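Side-chain contacts in thioredoxin family protein (Pseudomonas aeruginosa, PDB 1Z6N), which is of unknown function but has a thioredoxin-type fold with a CxxC motif, and so may take part in thiol-disulfide chemistry: residues A[107-110]-A[111-115]; A[129-132]-A[133-136]. All blocks are in the same frame, centred on the assembly; numbering follows the deposited sequence.

Contact 1 (A[107-110]-A[111-115]); sequences ERIA and IPLVL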
ATOM      1  N   GLU A 107      12.491   8.163  11.887  1.00 13.91           N
ATOM      2  CA  GLU A 107      13.269   9.403  11.783  1.00 15.65           C
ATOM      3  C   GLU A 107      12.549  10.438  10.908  1.00 15.30           C
ATOM      4  O   GLU A 107      12.651  11.641  11.144  1.00 16.41           O
ATOM      5  CB  GLU A 107      14.664   9.129  11.199  1.00 15.66           C
ATOM      6  CG  GLU A 107      15.608   8.326  12.092  1.00 17.53           C
ATOM      7  CD  GLU A 107      17.037   8.309  11.555  1.00 18.41           C
ATOM      8  OE1 GLU A 107      17.730   7.280  11.717  1.00 22.70           O
ATOM      9  OE2 GLU A 107      17.470   9.330  10.968  1.00 22.64           O
ATOM     10  N   ARG A 108      11.841   9.944   9.897  1.00 14.26           N
ATOM     11  CA  ARG A 108      11.106  10.743   8.914  1.00 13.67           C
ATOM     12  C   ARG A 108      10.034   9.835   8.318  1.00 12.09           C
ATOM     13  O   ARG A 108      10.041   8.620   8.547  1.00 11.26           O
ATOM     14  CB  ARG A 108      12.054  11.214   7.807  1.00 14.41           C
ATOM     15  CG  ARG A 108      12.651  10.067   7.018  1.00 17.45           C
ATOM     16  CD  ARG A 108      13.640  10.558   5.971  1.00 22.54           C
ATOM     17  NE  ARG A 108      12.999  10.694   4.664  1.00 27.59           N
ATOM     18  CZ  ARG A 108      12.976   9.740   3.732  1.00 29.21           C
ATOM     19  NH1 ARG A 108      12.363   9.965   2.579  1.00 30.96           N
ATOM     20  NH2 ARG A 108      13.564   8.565   3.945  1.00 29.73           N
ATOM     21  N   ILE A 109       9.107  10.414   7.555  1.00 10.53           N
ATOM     22  CA  ILE A 109       8.091   9.621   6.872  1.00 10.04           C
ATOM     23  C   ILE A 109       8.432   9.476   5.397  1.00 10.07           C
ATOM     24  O   ILE A 109       8.338  10.438   4.636  1.00 12.66           O
ATOM     25  CB  ILE A 109       6.679  10.239   7.006  1.00 10.20           C
ATOM     26  CG1 ILE A 109       6.284  10.377   8.487  1.00  9.91           C
ATOM     27  CG2 ILE A 109       5.675   9.392   6.237  1.00 10.01           C
ATOM     28  CD1 ILE A 109       6.079   9.020   9.255  1.00 11.27           C
ATOM     29  N   ALA A 110       8.826   8.270   5.003  1.00  9.48           N
ATOM     30  CA  ALA A 110       9.023   7.926   3.598  1.00  8.77           C
ATOM     31  C   ALA A 110       7.714   7.312   3.135  1.00  9.76           C
ATOM     32  O   ALA A 110       7.146   6.452   3.823  1.00 11.25           O
ATOM     33  CB  ALA A 110      10.171   6.928   3.460  1.00  8.97           C
ATOM     34  N   ILE A 111       7.222   7.775   1.994  1.00  8.92           N
ATOM     35  CA  ILE A 111       5.913   7.337   1.525  1.00  8.32           C
ATOM     36  C   ILE A 111       6.036   6.428   0.289  1.00  8.09           C
ATOM     37  O   ILE A 111       6.987   6.575  -0.496  1.00  8.61           O
ATOM     38  CB  ILE A 111       4.951   8.534   1.254  1.00  8.44           C
ATOM     39  CG1 ILE A 111       5.611   9.547   0.317  1.00  9.12           C
ATOM     40  CG2 ILE A 111       4.497   9.171   2.591  1.00  9.89           C
ATOM     41  CD1 ILE A 111       4.672  10.603  -0.189  1.00  9.60           C
ATOM     42  N   PRO A 112       5.080   5.501   0.103  1.00  7.89           N
ATOM     43  CA  PRO A 112       3.927   5.258   0.980  1.00  7.95           C
ATOM     44  C   PRO A 112       4.328   4.511   2.239  1.00  7.51           C
ATOM     45  O   PRO A 112       5.156   3.593   2.183  1.00  8.12           O
ATOM     46  CB  PRO A 112       3.040   4.345   0.133  1.00  8.19           C
ATOM     47  CG  PRO A 112       3.981   3.624  -0.759  1.00  7.74           C
ATOM     48  CD  PRO A 112       5.060   4.620  -1.083  1.00  8.70           C
ATOM     49  N   LEU A 113       3.738   4.913   3.358  1.00  7.75           N
ATOM     50  CA  LEU A 113       3.852   4.179   4.600  1.00  8.17           C
ATOM     51  C   LEU A 113       2.538   3.427   4.771  1.00  8.46           C
ATOM     52  O   LEU A 113       1.479   4.053   4.837  1.00  9.08           O
ATOM     53  CB  LEU A 113       4.076   5.156   5.764  1.00  8.51           C
ATOM     54  CG  LEU A 113       3.978   4.580   7.181  1.00 10.05           C
ATOM     55  CD1 LEU A 113       5.077   3.538   7.402  1.00  9.70           C
ATOM     56  CD2 LEU A 113       4.066   5.697   8.241  1.00 11.53           C
ATOM     57  N   VAL A 114       2.612   2.097   4.824  1.00  8.06           N
ATOM     58  CA  VAL A 114       1.428   1.274   4.894  1.00  7.93           C
ATOM     59  C   VAL A 114       1.441   0.503   6.211  1.00  8.26           C
ATOM     60  O   VAL A 114       2.301  -0.351   6.429  1.00  8.65           O
ATOM     61  CB  VAL A 114       1.351   0.282   3.711  1.00  8.90           C
ATOM     62  CG1 VAL A 114       0.099  -0.561   3.803  1.00  9.28           C
ATOM     63  CG2 VAL A 114       1.374   1.033   2.359  1.00  8.27           C
ATOM     64  N   LEU A 115       0.480   0.811   7.074  1.00  7.86           N
ATOM     65  CA  LEU A 115       0.342   0.100   8.344  1.00  7.72           C
ATOM     66  C   LEU A 115      -0.739  -0.960   8.199  1.00  7.63           C
ATOM     67  O   LEU A 115      -1.870  -0.645   7.825  1.00  7.94           O
ATOM     68  CB  LEU A 115      -0.008   1.093   9.458  1.00  7.85           C
ATOM     69  CG  LEU A 115       0.973   2.266   9.630  1.00  8.90           C
ATOM     70  CD1 LEU A 115       0.482   3.131  10.793  1.00  9.69           C
ATOM     71  CD2 LEU A 115       2.395   1.777   9.899  1.00 10.37           C
TER
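I109 turns CG1 away from its carbonyl carbon (chi1 -58°), which leaves the CG2 methyl opposite the backbone N and directs this branch onward along the chain to meet I111; the longer CG1-CD1 arm reaches instead for L113. In I111 the ethyl arm lies between backbone N and carbonyl carbon (chi1 53°), leaving CG2 beside the N, on the I109 side. The two methyls, I109 CG2 and I111 CG2, touch at 3.8 Å, and the side chains cross at about a right angle. The second touch, I109 CD1 against L113 CD2 at 4.0 Å, is again a crossing of perpendicular chains. One beta-branched residue thus serves two partners, a short branch for I111 and a long one for L113. Between them A110 needs little room: its CB stays beside the backbone, while its carbonyl O lies 3.9 Å from L113 CB. The peptide bond from I111 to P112 is cis, a geometry that proline tolerates far better than other residues, and it bends the chain sharply into strand 113-117. I109 also packs on A96 and E97 of helix 93-99, while I111 reaches C66 and C69, the two cysteines of a CxxC sequence of thioredoxin type. A cis-proline preceding an inner strand of the sheet and facing a CxxC helix start is a hallmark of the thioredoxin fold.

Contact 2 (A[129-132]-A[133-136]); sequences ERPQ and AVLD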
ATOM      1  N   GLU A 129       7.629   2.419   1.700  1.00  8.76           N
ATOM      2  CA  GLU A 129       8.156   2.970   0.450  1.00  9.07           C
ATOM      3  C   GLU A 129       8.182   2.027  -0.762  1.00  8.38           C
ATOM      4  O   GLU A 129       7.571   2.336  -1.792  1.00  8.32           O
ATOM      5  CB  GLU A 129       9.527   3.634   0.656  1.00  9.04           C
ATOM      6  CG  GLU A 129       9.879   4.644  -0.434  1.00 10.50           C
ATOM      7  CD  GLU A 129      11.119   5.473  -0.123  1.00 11.33           C
ATOM      8  OE1 GLU A 129      12.103   4.907   0.383  1.00 14.72           O
ATOM      9  OE2 GLU A 129      11.106   6.690  -0.388  1.00 13.91           O
ATOM     10  N   ARG A 130       8.899   0.906  -0.643  1.00  8.29           N
ATOM     11  CA  ARG A 130       9.100  -0.007  -1.759  1.00  8.59           C
ATOM     12  C   ARG A 130       9.086  -1.446  -1.258  1.00  8.01           C
ATOM     13  O   ARG A 130       9.401  -1.675  -0.090  1.00  7.90           O
ATOM     14  CB  ARG A 130      10.440   0.284  -2.442  1.00  9.66           C
ATOM     15  CG  ARG A 130      10.429   1.620  -3.115  1.00 12.05           C
ATOM     16  CD  ARG A 130      11.785   2.002  -3.665  1.00 13.56           C
ATOM     17  NE  ARG A 130      11.716   3.402  -4.059  1.00 14.95           N
ATOM     18  CZ  ARG A 130      12.667   4.310  -3.872  1.00 17.16           C
ATOM     19  NH1 ARG A 130      13.827   3.981  -3.302  1.00 16.94           N
ATOM     20  NH2 ARG A 130      12.449   5.563  -4.258  1.00 18.05           N
ATOM     21  N   PRO A 131       8.716  -2.410  -2.133  1.00  7.33           N
ATOM     22  CA  PRO A 131       8.758  -3.816  -1.713  1.00  6.63           C
ATOM     23  C   PRO A 131      10.159  -4.281  -1.338  1.00  6.46           C
ATOM     24  O   PRO A 131      11.154  -3.747  -1.834  1.00  7.39           O
ATOM     25  CB  PRO A 131       8.226  -4.591  -2.931  1.00  6.93           C
ATOM     26  CG  PRO A 131       7.512  -3.561  -3.774  1.00  7.30           C
ATOM     27  CD  PRO A 131       8.196  -2.250  -3.508  1.00  7.92           C
ATOM     28  N   GLN A 132      10.215  -5.296  -0.484  1.00  5.34           N
ATOM     29  CA  GLN A 132      11.490  -5.846  -0.014  1.00  5.04           C
ATOM     30  C   GLN A 132      12.402  -6.270  -1.173  1.00  5.13           C
ATOM     31  O   GLN A 132      13.631  -6.120  -1.099  1.00  6.13           O
ATOM     32  CB  GLN A 132      11.255  -7.025   0.947  1.00  4.91           C
ATOM     33  CG  GLN A 132      12.527  -7.467   1.707  1.00  5.74           C
ATOM     34  CD  GLN A 132      13.088  -6.326   2.539  1.00  9.03           C
ATOM     35  OE1 GLN A 132      12.394  -5.764   3.393  1.00  9.61           O
ATOM     36  NE2 GLN A 132      14.347  -5.980   2.292  1.00  9.40           N
ATOM     37  N   ALA A 133      11.816  -6.818  -2.239  1.00  4.97           N
ATOM     38  CA  ALA A 133      12.626  -7.298  -3.374  1.00  5.54           C
ATOM     39  C   ALA A 133      13.302  -6.128  -4.088  1.00  6.34           C
ATOM     40  O   ALA A 133      14.389  -6.276  -4.648  1.00  5.98           O
ATOM     41  CB  ALA A 133      11.786  -8.120  -4.367  1.00  6.18           C
ATOM     42  N   VAL A 134      12.654  -4.960  -4.030  1.00  7.02           N
ATOM     43  CA  VAL A 134      13.212  -3.734  -4.614  1.00  8.37           C
ATOM     44  C   VAL A 134      14.304  -3.155  -3.712  1.00  8.27           C
ATOM     45  O   VAL A 134      15.380  -2.805  -4.186  1.00  8.44           O
ATOM     46  CB  VAL A 134      12.124  -2.699  -4.941  1.00  8.99           C
ATOM     47  CG1 VAL A 134      12.757  -1.446  -5.527  1.00  9.88           C
ATOM     48  CG2 VAL A 134      11.146  -3.302  -5.934  1.00  9.26           C
ATOM     49  N   LEU A 135      14.026  -3.075  -2.411  1.00  8.63           N
ATOM     50  CA  LEU A 135      15.058  -2.715  -1.438  1.00  9.93           C
ATOM     51  C   LEU A 135      16.280  -3.603  -1.614  1.00 10.08           C
ATOM     52  O   LEU A 135      17.415  -3.109  -1.672  1.00 11.30           O
ATOM     53  CB  LEU A 135      14.535  -2.810   0.002  1.00  9.85           C
ATOM     54  CG  LEU A 135      13.299  -1.957   0.300  1.00 11.00           C
ATOM     55  CD1 LEU A 135      12.876  -2.100   1.758  1.00 12.28           C
ATOM     56  CD2 LEU A 135      13.529  -0.487  -0.065  1.00 14.53           C
ATOM     57  N   ASP A 136      16.048  -4.915  -1.715  1.00  9.82           N
ATOM     58  CA  ASP A 136      17.133  -5.890  -1.882  1.00  9.36           C
ATOM     59  C   ASP A 136      17.920  -5.695  -3.183  1.00  9.51           C
ATOM     60  O   ASP A 136      19.148  -5.812  -3.192  1.00  9.64           O
ATOM     61  CB  ASP A 136      16.590  -7.327  -1.839  1.00  8.54           C
ATOM     62  CG  ASP A 136      16.147  -7.758  -0.451  1.00  8.45           C
ATOM     63  OD1 ASP A 136      16.233  -6.948   0.502  1.00  7.35           O
ATOM     64  OD2 ASP A 136      15.755  -8.947  -0.311  1.00  6.89           O
TER
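R130 lays the aliphatic part of its side chain across the helix start, with CB 4.0 Å from L135 CD2 and CD 4.0 Å from V134 CG1. The chain, extended from CG to NE, carries NE past V134 to a salt bridge with D68 OD1. P131 follows at the N-cap position, where a residue without a backbone N-H costs no helix bond. The proline O accepts a nearly straight bond from L135 N (3.0 Å, 169°) and a weak one from V134 N, while its CD lies alongside V134 CG2. Q132 opens the first turn, its O taking D136 N at 2.8 Å. Because its chain bends at chi2 (60°), the amide is carried forward along the turn, and NE2 donates to D136 OD1 at 2.8 Å. The aspartate oxygen lies in the amide plane, yet the donor comes from above the carboxylate plane; the two planes are 51° apart. This i to i+4 pair suits an exposed helix face. On the side turned to the neighbouring helices, R130, P131 and V134 pack on Y145 of helix 139-146, P131 also meets H153 of helix 151-164, and strand 123-128 leads in from the sheet.

Contacts 1 and 2 lie in series along the chain, their centres about 13 Å apart, and strand 113-117 and its antiparallel neighbour 123-128 connect them. They meet where the cis-proline loop faces the residues leaving the edge strand: P112 O and E129 N are 2.8 Å apart, a probable hydrogen bond, and I111 O packs on E129 CG at 3.5 Å. D68, within the CxxC motif, is shared by both, touched by P112 from contact 1 and bridged by R130 from contact 2. Unlike I111, R130 comes near the two cysteines without touching them. Both contacts lie away from the magnesium-binding residue D13.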